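PDB 5O6M: Polyphosphate:AMP phosphotransferase from Meiothermus ruber H328, which uses inorganic polyphosphate as phosphate donor to convert AMP to ADP and ADP to ATP, and also accepts other nucleoside mono- and diphosphates. Local coordinates for residues M1-R5 with D21-F25; G72-V77 with R235-S240. The protein carries 1 engineered substitution. One frame throughout, in Å; residues are numbered along the deposited sequence.

Interaction 1: residues M1-R5 with D21-F25; sequences MKKYR and DTSAF
Tyr4 and Lys3 of the N-terminal arm reach across to Asp21, whose carboxylate forms an Asx turn at the start of the 22-25 type I beta turn. Tyr4 and Asp21 approach from opposite directions, the ring and carboxylate planes 33° apart. Tyr4 OH donates to Asp21 OD2 at 2.8 Å, coming from above the carboxylate plane, 53° out of it. The same hydroxyl is hydrogen-bonded to Tyr234 OH of helix 232-249, which in turn ties the buried end of Tyr4 to the backbone N of Ala24. Ala24 CB lies in the plane of the Tyr4 ring, at its edge, 3.7 Å from Tyr4 CE2. Lys3 lies alongside, its CG over one ring face and offset toward the rim. A bend at its third torsion (chi3 -66°) brings the ammonium round to the turn, where Lys3 NZ donates to Ser23 OG at 2.7 Å; its salt bridge to Asp21 OD2, at 3.4 Å, is weak as a hydrogen bond. The two carboxylate oxygens thus divide the work: OD2 faces the arm, while OD1 holds the turn. This surface contact folds the irregular N-terminal stretch before helix 29-53 back on itself. Within the turn, Ser23 N meets Asp21 OD1 at 2.7 Å from above the carboxylate plane, whereas Ser23 OG uses the syn lone pair of Asp21 OD1.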
loop_
_atom_site.group_PDB
_atom_site.type_symbol
_atom_site.label_atom_id
_atom_site.label_comp_id
_atom_site.label_asym_id
_atom_site.label_seq_id
_atom_site.Cartn_x
_atom_site.Cartn_y
_atom_site.Cartn_z
ATOM N N MET D 1 -9.627 -26.802 24.908
ATOM C CA MET D 1 -8.597 -27.578 24.220
ATOM C C MET D 1 -9.231 -28.412 23.104
ATOM O O MET D 1 -8.745 -28.434 21.973
ATOM C CB MET D 1 -7.834 -28.461 25.217
ATOM C CG MET D 1 -8.574 -29.706 25.706
ATOM S SD MET D 1 -8.022 -31.182 24.827
ATOM C CE MET D 1 -8.950 -32.471 25.653
ATOM N N LYS D 2 -10.319 -29.099 23.441
ATOM C CA LYS D 2 -11.180 -29.762 22.470
ATOM C C LYS D 2 -12.608 -29.247 22.496
ATOM O O LYS D 2 -13.286 -29.287 21.466
ATOM C CB LYS D 2 -11.206 -31.285 22.711
ATOM C CG LYS D 2 -9.893 -32.008 22.436
ATOM C CD LYS D 2 -9.318 -31.633 21.079
ATOM C CE LYS D 2 -8.007 -32.355 20.815
ATOM N NZ LYS D 2 -7.407 -31.923 19.522
ATOM N N LYS D 3 -13.068 -28.750 23.641
ATOM C CA LYS D 3 -14.454 -28.368 23.867
ATOM C C LYS D 3 -14.776 -26.942 23.447
ATOM O O LYS D 3 -15.955 -26.573 23.430
ATOM C CB LYS D 3 -14.792 -28.521 25.348
ATOM C CG LYS D 3 -13.786 -27.825 26.250
ATOM C CD LYS D 3 -14.191 -27.926 27.703
ATOM C CE LYS D 3 -15.482 -27.154 27.924
ATOM N NZ LYS D 3 -15.871 -27.090 29.356
ATOM N N TYR D 4 -13.772 -26.129 23.124
ATOM C CA TYR D 4 -14.012 -24.744 22.747
ATOM C C TYR D 4 -13.995 -24.522 21.241
ATOM O O TYR D 4 -14.310 -23.416 20.791
ATOM C CB TYR D 4 -12.980 -23.834 23.422
ATOM C CG TYR D 4 -13.065 -23.862 24.933
ATOM C CD1 TYR D 4 -14.145 -23.293 25.598
ATOM C CD2 TYR D 4 -12.076 -24.476 25.692
ATOM C CE1 TYR D 4 -14.228 -23.322 26.981
ATOM C CE2 TYR D 4 -12.151 -24.510 27.075
ATOM C CZ TYR D 4 -13.229 -23.931 27.713
ATOM O OH TYR D 4 -13.306 -23.966 29.089
ATOM N N ARG D 5 -13.650 -25.542 20.458
ATOM C CA ARG D 5 -13.618 -25.435 19.004
ATOM C C ARG D 5 -15.030 -25.627 18.459
ATOM O O ARG D 5 -15.551 -26.745 18.440
ATOM C CB ARG D 5 -12.655 -26.467 18.424
ATOM C CG ARG D 5 -12.355 -26.277 16.949
ATOM C CD ARG D 5 -11.258 -27.221 16.461
ATOM N NE ARG D 5 -11.701 -28.611 16.389
ATOM C CZ ARG D 5 -11.250 -29.587 17.171
ATOM N NH1 ARG D 5 -10.328 -29.334 18.091
ATOM N NH2 ARG D 5 -11.716 -30.822 17.028
ATOM N N ASP D 21 -17.142 -20.045 32.647
ATOM C CA ASP D 21 -16.545 -21.372 32.606
ATOM C C ASP D 21 -15.030 -21.298 32.761
ATOM O O ASP D 21 -14.354 -20.539 32.060
ATOM C CB ASP D 21 -16.904 -22.058 31.288
ATOM C CG ASP D 21 -16.206 -23.393 31.112
ATOM O OD1 ASP D 21 -15.912 -24.056 32.130
ATOM O OD2 ASP D 21 -15.946 -23.775 29.949
ATOM N N THR D 22 -14.499 -22.100 33.691
ATOM C CA THR D 22 -13.060 -22.284 33.849
ATOM C C THR D 22 -12.702 -23.762 33.934
ATOM O O THR D 22 -11.615 -24.107 34.408
ATOM C CB THR D 22 -12.540 -21.552 35.089
ATOM O OG1 THR D 22 -13.187 -22.073 36.257
ATOM C CG2 THR D 22 -12.818 -20.061 34.981
ATOM N N SER D 23 -13.596 -24.637 33.469
ATOM C CA SER D 23 -13.473 -26.072 33.688
ATOM C C SER D 23 -12.263 -26.690 33.000
ATOM O O SER D 23 -11.914 -27.831 33.319
ATOM C CB SER D 23 -14.749 -26.773 33.216
ATOM O OG SER D 23 -15.046 -26.437 31.871
ATOM N N ALA D 24 -11.617 -25.977 32.075
ATOM C CA ALA D 24 -10.477 -26.546 31.365
ATOM C C ALA D 24 -9.186 -26.477 32.169
ATOM O O ALA D 24 -8.232 -27.192 31.841
ATOM C CB ALA D 24 -10.282 -25.843 30.019
ATOM N N PHE D 25 -9.123 -25.631 33.195
ATOM C CA PHE D 25 -7.939 -25.498 34.033
ATOM C C PHE D 25 -8.260 -25.913 35.464
ATOM O O PHE D 25 -9.196 -25.383 36.075
ATOM C CB PHE D 25 -7.382 -24.071 34.012
ATOM C CG PHE D 25 -6.099 -23.923 34.780
ATOM C CD1 PHE D 25 -4.906 -24.400 34.259
ATOM C CD2 PHE D 25 -6.087 -23.328 36.031
ATOM C CE1 PHE D 25 -3.724 -24.279 34.967
ATOM C CE2 PHE D 25 -4.907 -23.201 36.742
ATOM C CZ PHE D 25 -3.724 -23.677 36.209
#

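Interaction 2: residues G72-V77 with R235-S240; sequences GTIRVV and RNWLVS. With PO4 (phosphate ion), chain B; PO4 (phosphate ion), chain C.
Asn236 fits as a knob into a hole formed by Gly72, Thr73, Val76 and Val77, where helix 232-249 crosses the helix that follows the P-loop of this P-loop kinase fold. The axes of these short segments pass 9.7 Å apart at a crossing angle of -69°. Val76 and Asn236 meet at about a right angle, with Val76 CG1 3.3 Å from Asn236 ND2. Farther along, Val77 CG2 packs against Val239 CG1, and the methyl Thr73 CG2 meets Val239 CG1 tip to tip; Phe166 and Leu168 of the central sheet back this patch. Thr73 OG1 lies over one face of the Arg235 guanidinium, 2.9 Å from Arg235 NE but too poorly angled for a hydrogen bond; it is bonded instead to the backbone O of Gly69. The amide and the guanidinium fix each other: Arg235 NE and NH2 both grip Asn236 OD1 side-on, in the guanidinium plane, NE from above the carbonyl plane. A bend at chi3 (76°) turns the Arg235 head back to this oxygen and leaves the neighbouring NH1/NH2 edge for a phosphate ion (chain B), probably from the crystallisation liquor; NH2 thus serves both partners. Arg75 NE forms a salt bridge with Glu48 of the second subunit. At the other end of the contact, Val77 CG1 touches Ser240 OG, a hydroxyl held by the backbone: Ser240 OG donates to Asn236 O at 2.6 Å, while Ser240 N reaches the same Asn236 O from the opposite face of the carbonyl plane.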
loop_
_atom_site.group_PDB
_atom_site.type_symbol
_atom_site.label_atom_id
_atom_site.label_comp_id
_atom_site.label_asym_id
_atom_site.label_seq_id
_atom_site.Cartn_x
_atom_site.Cartn_y
_atom_site.Cartn_z
ATOM N N GLY D 72 -6.604 -6.406 26.051
ATOM C CA GLY D 72 -5.879 -7.071 27.124
ATOM C C GLY D 72 -5.253 -8.381 26.687
ATOM O O GLY D 72 -4.130 -8.707 27.080
ATOM N N THR D 73 -5.964 -9.143 25.854
ATOM C CA THR D 73 -5.431 -10.409 25.364
ATOM C C THR D 73 -4.145 -10.195 24.581
ATOM O O THR D 73 -3.152 -10.900 24.788
ATOM C CB THR D 73 -6.475 -11.111 24.494
ATOM O OG1 THR D 73 -7.653 -11.370 25.271
ATOM C CG2 THR D 73 -5.921 -12.420 23.944
ATOM N N ILE D 74 -4.152 -9.230 23.658
ATOM C CA ILE D 74 -2.947 -8.914 22.898
ATOM C C ILE D 74 -1.818 -8.524 23.840
ATOM O O ILE D 74 -0.690 -9.015 23.726
ATOM C CB ILE D 74 -3.230 -7.793 21.882
ATOM C CG1 ILE D 74 -4.152 -8.292 20.769
ATOM C CG2 ILE D 74 -1.928 -7.263 21.315
ATOM C CD1 ILE D 74 -4.711 -7.186 19.896
ATOM N N ARG D 75 -2.107 -7.628 24.784
ATOM C CA ARG D 75 -1.071 -7.147 25.691
ATOM C C ARG D 75 -0.488 -8.289 26.511
ATOM O O ARG D 75 0.735 -8.419 26.638
ATOM C CB ARG D 75 -1.642 -6.058 26.602
ATOM C CG ARG D 75 -0.600 -5.360 27.463
ATOM C CD ARG D 75 -1.225 -4.322 28.395
ATOM N NE ARG D 75 -1.941 -3.275 27.669
ATOM C CZ ARG D 75 -3.258 -3.098 27.713
ATOM N NH1 ARG D 75 -4.012 -3.896 28.459
ATOM N NH2 ARG D 75 -3.821 -2.119 27.016
ATOM N N VAL D 76 -1.350 -9.140 27.065
ATOM C CA VAL D 76 -0.890 -10.182 27.978
ATOM C C VAL D 76 -0.382 -11.400 27.217
ATOM O O VAL D 76 0.732 -11.877 27.460
ATOM C CB VAL D 76 -2.014 -10.563 28.958
ATOM C CG1 VAL D 76 -1.600 -11.755 29.802
ATOM C CG2 VAL D 76 -2.368 -9.375 29.845
ATOM N N VAL D 77 -1.171 -11.908 26.267
ATOM C CA VAL D 77 -0.825 -13.179 25.634
ATOM C C VAL D 77 0.519 -13.079 24.928
ATOM O O VAL D 77 1.331 -14.012 24.972
ATOM C CB VAL D 77 -1.936 -13.614 24.661
ATOM C CG1 VAL D 77 -1.475 -14.803 23.830
ATOM C CG2 VAL D 77 -3.217 -13.934 25.415
ATOM N N ARG D 235 -9.066 -16.363 30.388
ATOM C CA ARG D 235 -9.009 -15.950 28.990
ATOM C C ARG D 235 -7.576 -15.990 28.475
ATOM O O ARG D 235 -7.287 -16.616 27.448
ATOM C CB ARG D 235 -9.603 -14.549 28.845
ATOM C CG ARG D 235 -9.478 -13.931 27.462
ATOM C CD ARG D 235 -9.629 -12.421 27.549
ATOM N NE ARG D 235 -8.420 -11.787 28.069
ATOM C CZ ARG D 235 -8.396 -10.609 28.683
ATOM N NH1 ARG D 235 -9.521 -9.936 28.877
ATOM N NH2 ARG D 235 -7.247 -10.110 29.116
ATOM N N ASN D 236 -6.664 -15.325 29.187
ATOM C CA ASN D 236 -5.269 -15.284 28.765
ATOM C C ASN D 236 -4.653 -16.679 28.738
ATOM O O ASN D 236 -3.905 -17.013 27.811
ATOM C CB ASN D 236 -4.470 -14.362 29.687
ATOM C CG ASN D 236 -4.976 -12.932 29.660
ATOM O OD1 ASN D 236 -5.597 -12.499 28.688
ATOM N ND2 ASN D 236 -4.716 -12.191 30.732
ATOM N N TRP D 237 -4.943 -17.508 29.747
ATOM C CA TRP D 237 -4.370 -18.853 29.765
ATOM C C TRP D 237 -4.910 -19.698 28.616
ATOM O O TRP D 237 -4.150 -20.384 27.923
ATOM C CB TRP D 237 -4.652 -19.553 31.096
ATOM C CG TRP D 237 -4.221 -20.997 31.056
ATOM C CD1 TRP D 237 -2.962 -21.482 31.279
ATOM C CD2 TRP D 237 -5.029 -22.130 30.711
ATOM N NE1 TRP D 237 -2.943 -22.848 31.123
ATOM C CE2 TRP D 237 -4.199 -23.270 30.771
ATOM C CE3 TRP D 237 -6.375 -22.294 30.369
ATOM C CZ2 TRP D 237 -4.672 -24.555 30.504
ATOM C CZ3 TRP D 237 -6.842 -23.573 30.102
ATOM C CH2 TRP D 237 -5.992 -24.685 30.172
ATOM N N LEU D 238 -6.230 -19.673 28.408
ATOM C CA LEU D 238 -6.835 -20.542 27.403
ATOM C C LEU D 238 -6.388 -20.156 25.999
ATOM O O LEU D 238 -6.015 -21.020 25.196
ATOM C CB LEU D 238 -8.360 -20.501 27.516
ATOM C CG LEU D 238 -9.091 -21.436 26.553
ATOM C CD1 LEU D 238 -8.559 -22.857 26.675
ATOM C CD2 LEU D 238 -10.588 -21.397 26.802
ATOM N N VAL D 239 -6.410 -18.859 25.685
ATOM C CA VAL D 239 -5.931 -18.419 24.379
ATOM C C VAL D 239 -4.479 -18.831 24.191
ATOM O O VAL D 239 -4.084 -19.305 23.119
ATOM C CB VAL D 239 -6.120 -16.900 24.211
ATOM C CG1 VAL D 239 -5.371 -16.411 22.982
ATOM C CG2 VAL D 239 -7.601 -16.561 24.097
ATOM N N SER D 240 -3.659 -18.655 25.228
ATOM C CA SER D 240 -2.256 -19.047 25.135
ATOM C C SER D 240 -2.113 -20.537 24.846
ATOM O O SER D 240 -1.319 -20.938 23.986
ATOM C CB SER D 240 -1.526 -18.681 26.425
ATOM O OG SER D 240 -1.581 -17.285 26.655
HETATM P P PO4 B . -7.564 -6.690 30.862
HETATM O O1 PO4 B . -8.114 -6.131 32.153
HETATM O O2 PO4 B . -6.793 -7.960 31.143
HETATM O O3 PO4 B . -6.632 -5.684 30.232
HETATM O O4 PO4 B . -8.704 -6.991 29.918
HETATM P P PO4 C . -7.654 -2.263 29.087
HETATM O O1 PO4 C . -6.921 -3.236 29.976
HETATM O O2 PO4 C . -8.881 -1.747 29.804
HETATM O O3 PO4 C . -6.730 -1.110 28.765
HETATM O O4 PO4 C . -8.074 -2.969 27.819
#

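How the interactions relate
Helix 232-249 connects the two contacts, whose centres lie 15 Å apart. Its inner side, in interaction 2, faces helix 70-77, while Trp237 and Leu238 face interaction 1. There Tyr4 CE2 packs 3.5 Å from Leu238 CD2, and Phe25 CD1 lies 3.7 Å from Trp237 CE2. Interaction 1 is peripheral, its centre about 17 Å from that of the chain, against about 10 Å for interaction 2. Only interaction 2 meets the bound phosphates; its Gly72 directly follows Lys70 and Asp71 of the ATP pocket. The N-terminal stretch thus packs behind a helix whose other side carries Arg235 to a bound phosphate, an ion probably from the crystallisation liquor that may mark part of the polyphosphate path.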